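Local coordinates for ribonucleoside triphosphate reductase (Lactobacillus leichmannii, PDB 1L1L), which reduces ribonucleoside triphosphates to 2'-deoxyribonucleotides with the help of a B12 cofactor, as an allosterically regulated class II reductase working as a monomer, at residues Tyr35-Pro40 and Val52-Glu57; Gly58-Asp63 and Gln76-Glu81; Ala82-Lys87 and Phe440-Arg445; Asp107-Arg110 and Ser115-Asn118. All blocks are in the same frame, centred on the assembly; numbering follows the deposited sequence.

Contact 1: Tyr35-Pro40 and Val52-Glu57; sequences YARWLP and VKRVVE
Arg37 lays its aliphatic stem against the guanidinium of Arg54, two like-charged side chains meeting at about a right angle. The tight part is small. Arg37 CG comes within 3.2 Å of Arg54 NH2, and Arg37 CD lies 3.1 Å above the Arg54 guanidinium plane, offset toward its rim. At the edge of that plane Tyr35 O lies 3.3 Å from Arg54 NH2. Arg54 CG stands between its backbone N and carbonyl carbon (chi1 66°), and from there the chain runs extended to NE, carrying the charged end across to the loop. In Arg37 the bend at chi3 (68°), beyond CD, turns the guanidinium off, the two planes standing 87° apart. Beyond this patch the contact is loose: the nearest CA atoms, those of Arg37 and Arg54, remain 10.7 Å apart, both arginines are partly exposed, and strand 38-39 runs on without touching the helix segment. Arg54 NE forms a salt bridge with Glu46, which probably offsets its charge, and Arg37 makes a cation-pi contact with the Trp102 ring. The carbonyls of Leu101, Trp102 and Ser104 take up N-H groups of both arginines: Arg54 NH2 bonds Leu101 O, Arg54 NH1 bonds Ser104 O and Arg37 NH1 bonds Trp102 O. The like charges probably tolerate each other because methylenes, not a second charged end, meet the Arg54 guanidinium.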
loop_
_atom_site.group_PDB
_atom_site.type_symbol
_atom_site.label_atom_id
_atom_site.label_comp_id
_atom_site.label_asym_id
_atom_site.label_seq_id
_atom_site.Cartn_x
_atom_site.Cartn_y
_atom_site.Cartn_z
ATOM N N TYR A 35 -9.096 6.804 -10.722
ATOM C CA TYR A 35 -10.097 6.968 -9.668
ATOM C C TYR A 35 -11.509 7.331 -10.109
ATOM O O TYR A 35 -12.426 7.333 -9.285
ATOM C CB TYR A 35 -9.608 8.008 -8.660
ATOM C CG TYR A 35 -8.230 7.721 -8.134
ATOM C CD1 TYR A 35 -7.183 8.609 -8.373
ATOM C CD2 TYR A 35 -7.956 6.540 -7.432
ATOM C CE1 TYR A 35 -5.895 8.335 -7.935
ATOM C CE2 TYR A 35 -6.664 6.254 -6.988
ATOM C CZ TYR A 35 -5.641 7.161 -7.246
ATOM O OH TYR A 35 -4.355 6.911 -6.819
ATOM N N ALA A 36 -11.689 7.631 -11.391
ATOM C CA ALA A 36 -13.008 7.988 -11.901
ATOM C C ALA A 36 -13.833 6.726 -12.155
ATOM O O ALA A 36 -13.541 5.958 -13.079
ATOM C CB ALA A 36 -12.876 8.804 -13.190
ATOM N N ARG A 37 -14.856 6.501 -11.335
ATOM C CA ARG A 37 -15.695 5.318 -11.508
ATOM C C ARG A 37 -16.644 5.493 -12.687
ATOM O O ARG A 37 -16.965 6.623 -13.076
ATOM C CB ARG A 37 -16.506 5.042 -10.238
ATOM C CG ARG A 37 -15.664 4.749 -9.005
ATOM C CD ARG A 37 -16.540 4.437 -7.796
ATOM N NE ARG A 37 -17.264 3.174 -7.926
ATOM C CZ ARG A 37 -16.702 1.965 -7.858
ATOM N NH1 ARG A 37 -15.392 1.833 -7.661
ATOM N NH2 ARG A 37 -17.454 0.880 -7.985
ATOM N N TRP A 38 -17.084 4.378 -13.260
ATOM C CA TRP A 38 -18.014 4.414 -14.384
ATOM C C TRP A 38 -19.438 4.606 -13.868
ATOM O O TRP A 38 -19.838 3.997 -12.873
ATOM C CB TRP A 38 -17.920 3.121 -15.201
ATOM C CG TRP A 38 -18.909 3.056 -16.336
ATOM C CD1 TRP A 38 -20.097 2.377 -16.354
ATOM C CD2 TRP A 38 -18.812 3.724 -17.601
ATOM N NE1 TRP A 38 -20.743 2.580 -17.549
ATOM C CE2 TRP A 38 -19.978 3.403 -18.333
ATOM C CE3 TRP A 38 -17.855 4.565 -18.185
ATOM C CZ2 TRP A 38 -20.210 3.894 -19.621
ATOM C CZ3 TRP A 38 -18.088 5.053 -19.466
ATOM C CH2 TRP A 38 -19.257 4.714 -20.168
ATOM N N LEU A 39 -20.193 5.466 -14.544
ATOM C CA LEU A 39 -21.574 5.754 -14.166
ATOM C C LEU A 39 -22.499 5.195 -15.249
ATOM O O LEU A 39 -22.735 5.840 -16.270
ATOM C CB LEU A 39 -21.766 7.268 -14.015
ATOM C CG LEU A 39 -20.819 7.959 -13.022
ATOM C CD1 LEU A 39 -20.961 9.470 -13.100
ATOM C CD2 LEU A 39 -21.124 7.471 -11.618
ATOM N N PRO A 40 -23.027 3.978 -15.036
ATOM C CA PRO A 40 -23.929 3.294 -15.972
ATOM C C PRO A 40 -25.142 4.131 -16.351
ATOM O O PRO A 40 -25.571 4.135 -17.504
ATOM C CB PRO A 40 -24.329 2.032 -15.209
ATOM C CG PRO A 40 -23.144 1.777 -14.324
ATOM C CD PRO A 40 -22.825 3.163 -13.825
ATOM N N VAL A 52 -14.889 13.487 -5.641
ATOM C CA VAL A 52 -14.644 14.055 -4.321
ATOM C C VAL A 52 -15.920 14.103 -3.490
ATOM O O VAL A 52 -15.877 13.916 -2.272
ATOM C CB VAL A 52 -14.055 15.477 -4.422
ATOM C CG1 VAL A 52 -13.906 16.087 -3.029
ATOM C CG2 VAL A 52 -12.708 15.432 -5.125
ATOM N N LYS A 53 -17.055 14.344 -4.147
ATOM C CA LYS A 53 -18.331 14.420 -3.439
ATOM C C LYS A 53 -18.668 13.111 -2.739
ATOM O O LYS A 53 -19.002 13.099 -1.550
ATOM C CB LYS A 53 -19.460 14.807 -4.408
ATOM C CG LYS A 53 -20.879 14.678 -3.840
ATOM C CD LYS A 53 -21.901 15.328 -4.767
ATOM C CE LYS A 53 -23.325 14.806 -4.545
ATOM N NZ LYS A 53 -23.832 14.994 -3.153
ATOM N N ARG A 54 -18.574 11.999 -3.462
ATOM C CA ARG A 54 -18.886 10.718 -2.851
ATOM C C ARG A 54 -17.816 10.286 -1.850
ATOM O O ARG A 54 -18.111 9.577 -0.894
ATOM C CB ARG A 54 -19.083 9.639 -3.916
ATOM C CG ARG A 54 -17.852 9.288 -4.710
ATOM C CD ARG A 54 -18.050 7.942 -5.400
ATOM N NE ARG A 54 -17.006 7.688 -6.387
ATOM C CZ ARG A 54 -15.745 7.400 -6.090
ATOM N NH1 ARG A 54 -15.354 7.315 -4.821
ATOM N NH2 ARG A 54 -14.876 7.205 -7.071
ATOM N N VAL A 55 -16.573 10.713 -2.053
ATOM C CA VAL A 55 -15.521 10.344 -1.116
ATOM C C VAL A 55 -15.736 11.026 0.230
ATOM O O VAL A 55 -15.646 10.394 1.291
ATOM C CB VAL A 55 -14.131 10.737 -1.634
ATOM C CG1 VAL A 55 -13.084 10.470 -0.560
ATOM C CG2 VAL A 55 -13.811 9.947 -2.891
ATOM N N VAL A 56 -16.015 12.325 0.168
ATOM C CA VAL A 56 -16.256 13.135 1.357
ATOM C C VAL A 56 -17.504 12.677 2.098
ATOM O O VAL A 56 -17.483 12.513 3.319
ATOM C CB VAL A 56 -16.420 14.623 0.984
ATOM C CG1 VAL A 56 -16.877 15.432 2.207
ATOM C CG2 VAL A 56 -15.107 15.163 0.470
ATOM N N GLU A 57 -18.593 12.486 1.361
ATOM C CA GLU A 57 -19.852 12.044 1.954
ATOM C C GLU A 57 -19.699 10.661 2.556
ATOM O O GLU A 57 -20.248 10.361 3.618
ATOM C CB GLU A 57 -20.969 12.030 0.904
ATOM C CG GLU A 57 -21.727 13.347 0.807
ATOM C CD GLU A 57 -22.688 13.410 -0.370
ATOM O OE1 GLU A 57 -23.372 12.405 -0.664
ATOM O OE2 GLU A 57 -22.770 14.491 -0.991
#

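Contact 2: Gly58-Asp63 and Gln76-Glu81; sequences GNINLD and QSLTEE
Ile60 and Leu78 mark the closest backbone approach, their CA atoms 7.0 Å apart, where helix 48-60 ends in a type I turn from Ile60 to Asp63 beside the first half of helix 72-90. The turn is closed by Asp63 N bonding Ile60 O, and it brings both Ile60 and Asp63 round to Leu78. Ile60 reaches across with its longer branch: CG1 lies opposite the backbone N (chi1 -165°), and CD1 beyond it touches Leu78 CD2 at 3.7 Å. The same Ile60 methyl rests 3.6 Å from Leu78 O, so it packs on the helix backbone as well as on the side chain. Leu78 uses both its methyls, CD2 against Ile60 CD1 and CD1 against Asp63 CB at 4.1 Å. Asp63 OD2 comes to 3.9 Å from Leu78 CD2, a carboxylate brushing a methyl, yet this buried oxygen is well supplied: it forms a salt bridge with Arg65 and accepts from the hydroxyl of Tyr532. Glu81 OE1 lies 6.0 Å from Asp63 OD2, and the nearby arginines probably temper the repulsion between the two acids. Helix 436-450 closes the neighbourhood, with Arg449 touching Ile60 and Asp63 and, together with Arg445, forming salt bridges to Glu81, while Tyr532 comes in from helix 512-536; the end of one helix and the flank of the next are thereby tied to two later helices.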
loop_
_atom_site.group_PDB
_atom_site.type_symbol
_atom_site.label_atom_id
_atom_site.label_comp_id
_atom_site.label_asym_id
_atom_site.label_seq_id
_atom_site.Cartn_x
_atom_site.Cartn_y
_atom_site.Cartn_z
ATOM N N GLY A 58 -18.948 9.812 1.863
ATOM C CA GLY A 58 -18.740 8.470 2.360
ATOM C C GLY A 58 -18.013 8.450 3.689
ATOM O O GLY A 58 -18.314 7.617 4.541
ATOM N N ASN A 59 -17.063 9.359 3.881
ATOM C CA ASN A 59 -16.295 9.392 5.124
ATOM C C ASN A 59 -17.042 10.045 6.285
ATOM O O ASN A 59 -17.050 9.522 7.401
ATOM C CB ASN A 59 -14.963 10.125 4.904
ATOM C CG ASN A 59 -14.096 10.169 6.156
ATOM O OD1 ASN A 59 -14.135 11.131 6.927
ATOM N ND2 ASN A 59 -13.301 9.122 6.364
ATOM N N ILE A 60 -17.671 11.185 6.017
ATOM C CA ILE A 60 -18.388 11.909 7.069
ATOM C C ILE A 60 -19.505 11.081 7.720
ATOM O O ILE A 60 -19.694 11.128 8.939
ATOM C CB ILE A 60 -18.979 13.242 6.519
ATOM C CG1 ILE A 60 -19.383 14.156 7.681
ATOM C CG2 ILE A 60 -20.171 12.962 5.641
ATOM C CD1 ILE A 60 -18.225 14.704 8.455
ATOM N N ASN A 61 -20.227 10.315 6.907
ATOM C CA ASN A 61 -21.328 9.489 7.383
ATOM C C ASN A 61 -20.900 8.272 8.185
ATOM O O ASN A 61 -21.711 7.382 8.468
ATOM C CB ASN A 61 -22.203 9.054 6.209
ATOM C CG ASN A 61 -23.024 10.202 5.646
ATOM O OD1 ASN A 61 -23.678 10.927 6.395
ATOM N ND2 ASN A 61 -23.000 10.368 4.331
ATOM N N LEU A 62 -19.622 8.237 8.550
ATOM C CA LEU A 62 -19.091 7.148 9.354
ATOM C C LEU A 62 -19.072 7.557 10.823
ATOM O O LEU A 62 -19.034 6.696 11.707
ATOM C CB LEU A 62 -17.673 6.779 8.907
ATOM C CG LEU A 62 -17.542 5.937 7.635
ATOM C CD1 LEU A 62 -16.055 5.705 7.341
ATOM C CD2 LEU A 62 -18.266 4.606 7.818
ATOM N N ASP A 63 -19.090 8.865 11.084
ATOM C CA ASP A 63 -19.078 9.355 12.461
ATOM C C ASP A 63 -20.125 8.549 13.230
ATOM O O ASP A 63 -21.295 8.512 12.856
ATOM C CB ASP A 63 -19.402 10.856 12.524
ATOM C CG ASP A 63 -19.182 11.439 13.914
ATOM O OD1 ASP A 63 -19.799 10.932 14.875
ATOM O OD2 ASP A 63 -18.389 12.392 14.051
ATOM N N GLN A 76 -25.429 19.591 11.281
ATOM C CA GLN A 76 -25.016 20.781 10.548
ATOM C C GLN A 76 -23.524 21.018 10.712
ATOM O O GLN A 76 -22.856 21.497 9.794
ATOM C CB GLN A 76 -25.782 22.014 11.039
ATOM C CG GLN A 76 -25.399 23.311 10.336
ATOM C CD GLN A 76 -25.476 23.211 8.817
ATOM O OE1 GLN A 76 -26.360 22.549 8.262
ATOM N NE2 GLN A 76 -24.553 23.882 8.137
ATOM N N SER A 77 -23.010 20.697 11.895
ATOM C CA SER A 77 -21.595 20.860 12.189
ATOM C C SER A 77 -20.813 19.907 11.282
ATOM O O SER A 77 -19.799 20.283 10.688
ATOM C CB SER A 77 -21.323 20.522 13.658
ATOM O OG SER A 77 -19.990 20.834 14.023
ATOM N N LEU A 78 -21.302 18.675 11.189
ATOM C CA LEU A 78 -20.677 17.660 10.353
ATOM C C LEU A 78 -20.781 18.066 8.894
ATOM O O LEU A 78 -19.844 17.866 8.118
ATOM C CB LEU A 78 -21.354 16.312 10.566
ATOM C CG LEU A 78 -20.961 15.589 11.853
ATOM C CD1 LEU A 78 -21.663 14.244 11.899
ATOM C CD2 LEU A 78 -19.446 15.411 11.904
ATOM N N THR A 79 -21.920 18.646 8.522
ATOM C CA THR A 79 -22.107 19.086 7.152
ATOM C C THR A 79 -21.060 20.145 6.816
ATOM O O THR A 79 -20.424 20.081 5.762
ATOM C CB THR A 79 -23.532 19.650 6.922
ATOM O OG1 THR A 79 -24.493 18.595 7.080
ATOM C CG2 THR A 79 -23.661 20.213 5.509
ATOM N N GLU A 80 -20.857 21.111 7.708
ATOM C CA GLU A 80 -19.861 22.149 7.455
ATOM C C GLU A 80 -18.438 21.583 7.423
ATOM O O GLU A 80 -17.585 22.066 6.671
ATOM C CB GLU A 80 -19.960 23.262 8.506
ATOM C CG GLU A 80 -20.989 24.343 8.145
ATOM C CD GLU A 80 -21.259 25.324 9.281
ATOM O OE1 GLU A 80 -20.287 25.854 9.871
ATOM O OE2 GLU A 80 -22.453 25.573 9.576
ATOM N N GLU A 81 -18.176 20.571 8.241
ATOM C CA GLU A 81 -16.844 19.976 8.258
ATOM C C GLU A 81 -16.617 19.307 6.905
ATOM O O GLU A 81 -15.532 19.385 6.333
ATOM C CB GLU A 81 -16.730 18.925 9.357
ATOM C CG GLU A 81 -15.295 18.493 9.616
ATOM C CD GLU A 81 -15.193 17.341 10.594
ATOM O OE1 GLU A 81 -16.007 17.285 11.543
ATOM O OE2 GLU A 81 -14.286 16.490 10.418
#

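Contact 3: Ala82-Lys87 and Phe440-Arg445; sequences AERLYK and FALAAR
Leu442 carries most of the buried surface here, its two methyls dividing the work against helix 72-90. Its CG lies beside the backbone N and opposite the carbonyl carbon (chi1 -73°), which directs the isobutyl group at the pair Arg84 and Leu85. CD1 approaches the root of the arginine, 4.2 Å from Arg84 CB, whereas CD2 sits 4.0 Å above the plane of the Arg84 guanidinium, offset toward its rim and nearest to NH1. The Arg84 chain bends at chi3 (-77°), bringing the guanidinium beside Leu442 with a face to CD2. The two helices come from distant parts of the chain: helix 72-90 leads into strand 94-96, and helix 436-450 is part of the beta-alpha-beta crossover between strands 421-424 and 471-474, adjacent parallel strands in the same mixed sheet of this alpha-beta barrel enzyme. Leu85 packs at the base of Leu442, its CD1 4.2 Å from Leu442 CB, and the CA atoms of these two leucines are 6.9 Å apart. The contact therefore grades from a buried leucine pair to an exposed arginine. Arg84 NH1 has a long, weak ion pair with Glu438, one turn earlier on the second helix. Arg445, whose NE is 5.9 Å from Arg84 NH2, has its charge engaged by a salt bridge to Glu81 and by a cation-pi contact with Tyr532, and Trp434 also packs against Leu442.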
loop_
_atom_site.group_PDB
_atom_site.type_symbol
_atom_site.label_atom_id
_atom_site.label_comp_id
_atom_site.label_asym_id
_atom_site.label_seq_id
_atom_site.Cartn_x
_atom_site.Cartn_y
_atom_site.Cartn_z
ATOM N N ALA A 82 -17.658 18.652 6.407
ATOM C CA ALA A 82 -17.615 17.962 5.125
ATOM C C ALA A 82 -17.394 18.955 3.989
ATOM O O ALA A 82 -16.729 18.648 2.999
ATOM C CB ALA A 82 -18.913 17.204 4.905
ATOM N N GLU A 83 -17.963 20.152 4.129
ATOM C CA GLU A 83 -17.806 21.165 3.102
ATOM C C GLU A 83 -16.363 21.647 3.068
ATOM O O GLU A 83 -15.823 21.912 2.001
ATOM C CB GLU A 83 -18.767 22.340 3.354
ATOM C CG GLU A 83 -20.219 21.928 3.381
ATOM C CD GLU A 83 -21.161 23.120 3.471
ATOM O OE1 GLU A 83 -20.753 24.142 4.070
ATOM O OE2 GLU A 83 -22.299 23.017 2.951
ATOM N N ARG A 84 -15.733 21.763 4.235
ATOM C CA ARG A 84 -14.333 22.185 4.292
ATOM C C ARG A 84 -13.489 21.066 3.668
ATOM O O ARG A 84 -12.572 21.306 2.880
ATOM C CB ARG A 84 -13.885 22.376 5.742
ATOM C CG ARG A 84 -14.277 23.686 6.402
ATOM C CD ARG A 84 -13.757 23.698 7.842
ATOM N NE ARG A 84 -14.596 22.882 8.715
ATOM C CZ ARG A 84 -14.247 22.472 9.932
ATOM N NH1 ARG A 84 -13.059 22.795 10.433
ATOM N NH2 ARG A 84 -15.097 21.752 10.653
ATOM N N LEU A 85 -13.825 19.841 4.043
ATOM C CA LEU A 85 -13.116 18.669 3.550
ATOM C C LEU A 85 -13.197 18.669 2.027
ATOM O O LEU A 85 -12.178 18.553 1.353
ATOM C CB LEU A 85 -13.750 17.414 4.142
ATOM C CG LEU A 85 -12.924 16.131 4.258
ATOM C CD1 LEU A 85 -11.591 16.412 4.935
ATOM C CD2 LEU A 85 -13.730 15.106 5.047
ATOM N N TYR A 86 -14.404 18.835 1.487
ATOM C CA TYR A 86 -14.571 18.859 0.043
ATOM C C TYR A 86 -13.703 19.930 -0.606
ATOM O O TYR A 86 -13.059 19.678 -1.627
ATOM C CB TYR A 86 -16.038 19.093 -0.329
ATOM C CG TYR A 86 -16.295 19.047 -1.818
ATOM C CD1 TYR A 86 -15.867 20.074 -2.661
ATOM C CD2 TYR A 86 -16.929 17.951 -2.391
ATOM C CE1 TYR A 86 -16.059 20.001 -4.043
ATOM C CE2 TYR A 86 -17.130 17.868 -3.762
ATOM C CZ TYR A 86 -16.690 18.888 -4.579
ATOM O OH TYR A 86 -16.857 18.772 -5.936
ATOM N N LYS A 87 -13.686 21.129 -0.026
ATOM C CA LYS A 87 -12.893 22.215 -0.588
ATOM C C LYS A 87 -11.394 21.913 -0.562
ATOM O O LYS A 87 -10.659 22.287 -1.478
ATOM C CB LYS A 87 -13.173 23.523 0.167
ATOM C CG LYS A 87 -12.381 24.708 -0.344
ATOM C CD LYS A 87 -12.785 26.015 0.358
ATOM C CE LYS A 87 -11.891 27.174 -0.081
ATOM N NZ LYS A 87 -12.239 28.481 0.568
ATOM N N PHE A 440 -4.215 19.689 8.830
ATOM C CA PHE A 440 -3.865 18.471 9.546
ATOM C C PHE A 440 -4.921 18.031 10.537
ATOM O O PHE A 440 -5.017 16.848 10.864
ATOM C CB PHE A 440 -2.499 18.619 10.215
ATOM C CG PHE A 440 -1.353 18.500 9.250
ATOM C CD1 PHE A 440 -0.799 19.630 8.658
ATOM C CD2 PHE A 440 -0.881 17.243 8.866
ATOM C CE1 PHE A 440 0.206 19.519 7.693
ATOM C CE2 PHE A 440 0.116 17.121 7.908
ATOM C CZ PHE A 440 0.665 18.265 7.315
ATOM N N ALA A 441 -5.729 18.971 11.016
ATOM C CA ALA A 441 -6.781 18.610 11.951
ATOM C C ALA A 441 -7.913 17.919 11.175
ATOM O O ALA A 441 -8.510 16.956 11.650
ATOM C CB ALA A 441 -7.293 19.870 12.688
ATOM N N LEU A 442 -8.216 18.403 9.972
ATOM C CA LEU A 442 -9.265 17.766 9.177
ATOM C C LEU A 442 -8.755 16.368 8.804
ATOM O O LEU A 442 -9.497 15.391 8.802
ATOM C CB LEU A 442 -9.546 18.574 7.902
ATOM C CG LEU A 442 -10.303 19.898 8.084
ATOM C CD1 LEU A 442 -10.180 20.756 6.825
ATOM C CD2 LEU A 442 -11.757 19.602 8.393
ATOM N N ALA A 443 -7.466 16.294 8.512
ATOM C CA ALA A 443 -6.857 15.019 8.136
ATOM C C ALA A 443 -7.061 14.005 9.255
ATOM O O ALA A 443 -7.613 12.923 9.038
ATOM C CB ALA A 443 -5.382 15.222 7.862
ATOM N N ALA A 444 -6.641 14.373 10.460
ATOM C CA ALA A 444 -6.775 13.497 11.621
ATOM C C ALA A 444 -8.187 12.963 11.836
ATOM O O ALA A 444 -8.380 11.785 12.141
ATOM C CB ALA A 444 -6.290 14.227 12.872
ATOM N N ARG A 445 -9.184 13.822 11.670
ATOM C CA ARG A 445 -10.566 13.410 11.878
ATOM C C ARG A 445 -11.068 12.479 10.790
ATOM O O ARG A 445 -11.905 11.599 11.046
ATOM C CB ARG A 445 -11.471 14.650 11.963
ATOM C CG ARG A 445 -11.158 15.580 13.138
ATOM C CD ARG A 445 -11.970 16.892 13.049
ATOM N NE ARG A 445 -13.408 16.664 13.181
ATOM C CZ ARG A 445 -14.081 16.706 14.332
ATOM N NH1 ARG A 445 -13.454 16.981 15.467
ATOM N NH2 ARG A 445 -15.380 16.448 14.350
#

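Contact 4: Asp107-Arg110 and Ser115-Asn118; sequences DYQR and SLNN
Van der Waals packing joins Gln109 to Ser115 and Leu116: Gln109 CG is 3.7 Å from Leu116 CD2 and 3.4 Å from Ser115 OG. Gln109 extends CG opposite its backbone N (chi1 -179°), presenting this methylene to both residues. Ser115 CB also approaches the Tyr108 ring obliquely, 4.2 Å from CE1. Among the polar groups, Ser115 OG lies 3.2 Å from Gln109 O, but its hydrogen-bond partner is Thr112 O in the intervening loop. Gln109 OE1 bonds the backbone N of Gly105, and Gln109 N bonds Thr106 OG1, so Gln109 is held at both its backbone and its side-chain end by the chain just before it. The ionic part stays within the helix: Arg110 grips Asp107 OD1 end-on, with NH1 and NH2 meeting that one oxygen from the same face of the carboxylate. Leu116 packs further on Ile103, Leu62 and Val450. The result is a short helix and the loop after it folded back on the segment entering strand 119-123, the strand that starts with Cys119. Cys119 is disulfide-bonded to Cys419, whose carbonyl accepts from Asn117 ND2, a setting consistent with the redox cysteine pair of the ribonucleotide reductase barrel.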
loop_
_atom_site.group_PDB
_atom_site.type_symbol
_atom_site.label_atom_id
_atom_site.label_comp_id
_atom_site.label_asym_id
_atom_site.label_seq_id
_atom_site.Cartn_x
_atom_site.Cartn_y
_atom_site.Cartn_z
ATOM N N ASP A 107 -21.360 1.829 -3.448
ATOM C CA ASP A 107 -22.228 0.750 -2.998
ATOM C C ASP A 107 -21.378 -0.448 -2.578
ATOM O O ASP A 107 -21.718 -1.169 -1.636
ATOM C CB ASP A 107 -23.200 0.357 -4.114
ATOM C CG ASP A 107 -24.195 1.467 -4.441
ATOM O OD1 ASP A 107 -25.025 1.807 -3.563
ATOM O OD2 ASP A 107 -24.147 2.006 -5.573
ATOM N N TYR A 108 -20.265 -0.658 -3.274
ATOM C CA TYR A 108 -19.386 -1.766 -2.928
ATOM C C TYR A 108 -18.844 -1.567 -1.521
ATOM O O TYR A 108 -18.887 -2.475 -0.693
ATOM C CB TYR A 108 -18.216 -1.870 -3.907
ATOM C CG TYR A 108 -17.158 -2.861 -3.454
ATOM C CD1 TYR A 108 -16.005 -2.433 -2.795
ATOM C CD2 TYR A 108 -17.324 -4.229 -3.661
ATOM C CE1 TYR A 108 -15.042 -3.340 -2.361
ATOM C CE2 TYR A 108 -16.367 -5.145 -3.230
ATOM C CZ TYR A 108 -15.228 -4.694 -2.584
ATOM O OH TYR A 108 -14.264 -5.601 -2.189
ATOM N N GLN A 109 -18.352 -0.364 -1.259
ATOM C CA GLN A 109 -17.786 -0.031 0.039
ATOM C C GLN A 109 -18.763 -0.341 1.161
ATOM O O GLN A 109 -18.434 -1.061 2.104
ATOM C CB GLN A 109 -17.392 1.448 0.070
ATOM C CG GLN A 109 -16.770 1.918 1.369
ATOM C CD GLN A 109 -17.745 2.681 2.233
ATOM O OE1 GLN A 109 -18.197 3.772 1.871
ATOM N NE2 GLN A 109 -18.084 2.110 3.384
ATOM N N ARG A 110 -19.974 0.187 1.053
ATOM C CA ARG A 110 -20.968 -0.039 2.088
ATOM C C ARG A 110 -21.345 -1.510 2.274
ATOM O O ARG A 110 -21.798 -1.901 3.348
ATOM C CB ARG A 110 -22.204 0.827 1.814
ATOM C CG ARG A 110 -21.891 2.319 1.919
ATOM C CD ARG A 110 -23.135 3.193 1.956
ATOM N NE ARG A 110 -23.359 3.903 0.699
ATOM C CZ ARG A 110 -23.735 3.320 -0.434
ATOM N NH1 ARG A 110 -23.936 2.009 -0.469
ATOM N NH2 ARG A 110 -23.909 4.047 -1.533
ATOM N N SER A 115 -13.132 -2.592 3.503
ATOM C CA SER A 115 -12.951 -1.914 2.219
ATOM C C SER A 115 -12.246 -0.558 2.189
ATOM O O SER A 115 -11.828 -0.116 1.118
ATOM C CB SER A 115 -14.300 -1.795 1.500
ATOM O OG SER A 115 -15.228 -1.017 2.240
ATOM N N LEU A 116 -12.085 0.088 3.344
ATOM C CA LEU A 116 -11.441 1.401 3.395
ATOM C C LEU A 116 -9.973 1.405 3.809
ATOM O O LEU A 116 -9.342 2.465 3.835
ATOM C CB LEU A 116 -12.229 2.347 4.325
ATOM C CG LEU A 116 -13.662 2.662 3.895
ATOM C CD1 LEU A 116 -14.401 3.387 5.020
ATOM C CD2 LEU A 116 -13.638 3.508 2.621
ATOM N N ASN A 117 -9.429 0.232 4.138
ATOM C CA ASN A 117 -8.025 0.119 4.532
ATOM C C ASN A 117 -7.311 -0.723 3.477
ATOM O O ASN A 117 -7.816 -1.772 3.083
ATOM C CB ASN A 117 -7.909 -0.534 5.912
ATOM C CG ASN A 117 -8.746 0.175 6.960
ATOM O OD1 ASN A 117 -9.928 -0.119 7.125
ATOM N ND2 ASN A 117 -8.137 1.127 7.663
ATOM N N ASN A 118 -6.144 -0.266 3.033
ATOM C CA ASN A 118 -5.408 -0.950 1.975
ATOM C C ASN A 118 -4.178 -1.778 2.366
ATOM O O ASN A 118 -3.596 -2.426 1.506
ATOM C CB ASN A 118 -4.990 0.072 0.910
ATOM C CG ASN A 118 -5.223 -0.431 -0.508
ATOM O OD1 ASN A 118 -4.773 0.184 -1.483
ATOM N ND2 ASN A 118 -5.935 -1.544 -0.632
#

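In the fold
Contacts 2, 3 and 4 are buried, though contact 3 has one exposed side, while contact 1 is partly buried with both its arginines partly exposed. Helix 48-60 serves contacts 1 and 2, and helix 72-90 serves contacts 2 and 3, so the first three form a continuous series; Val56 packing on Ala82 and Tyr86 joins contact 1 to contact 3 directly. Contacts 2 and 3 lie closest, their centres about 10 Å apart, linked by an acid-arginine bridge. Contact 4 meets contact 2 through Leu62 and Leu116. The chemistry shifts accordingly: arginine methylenes on a guanidinium in contact 1, aliphatic packing beside a buried acid in 2, leucine packing graded into an exposed arginine face in 3, mixed polar and apolar packing in 4.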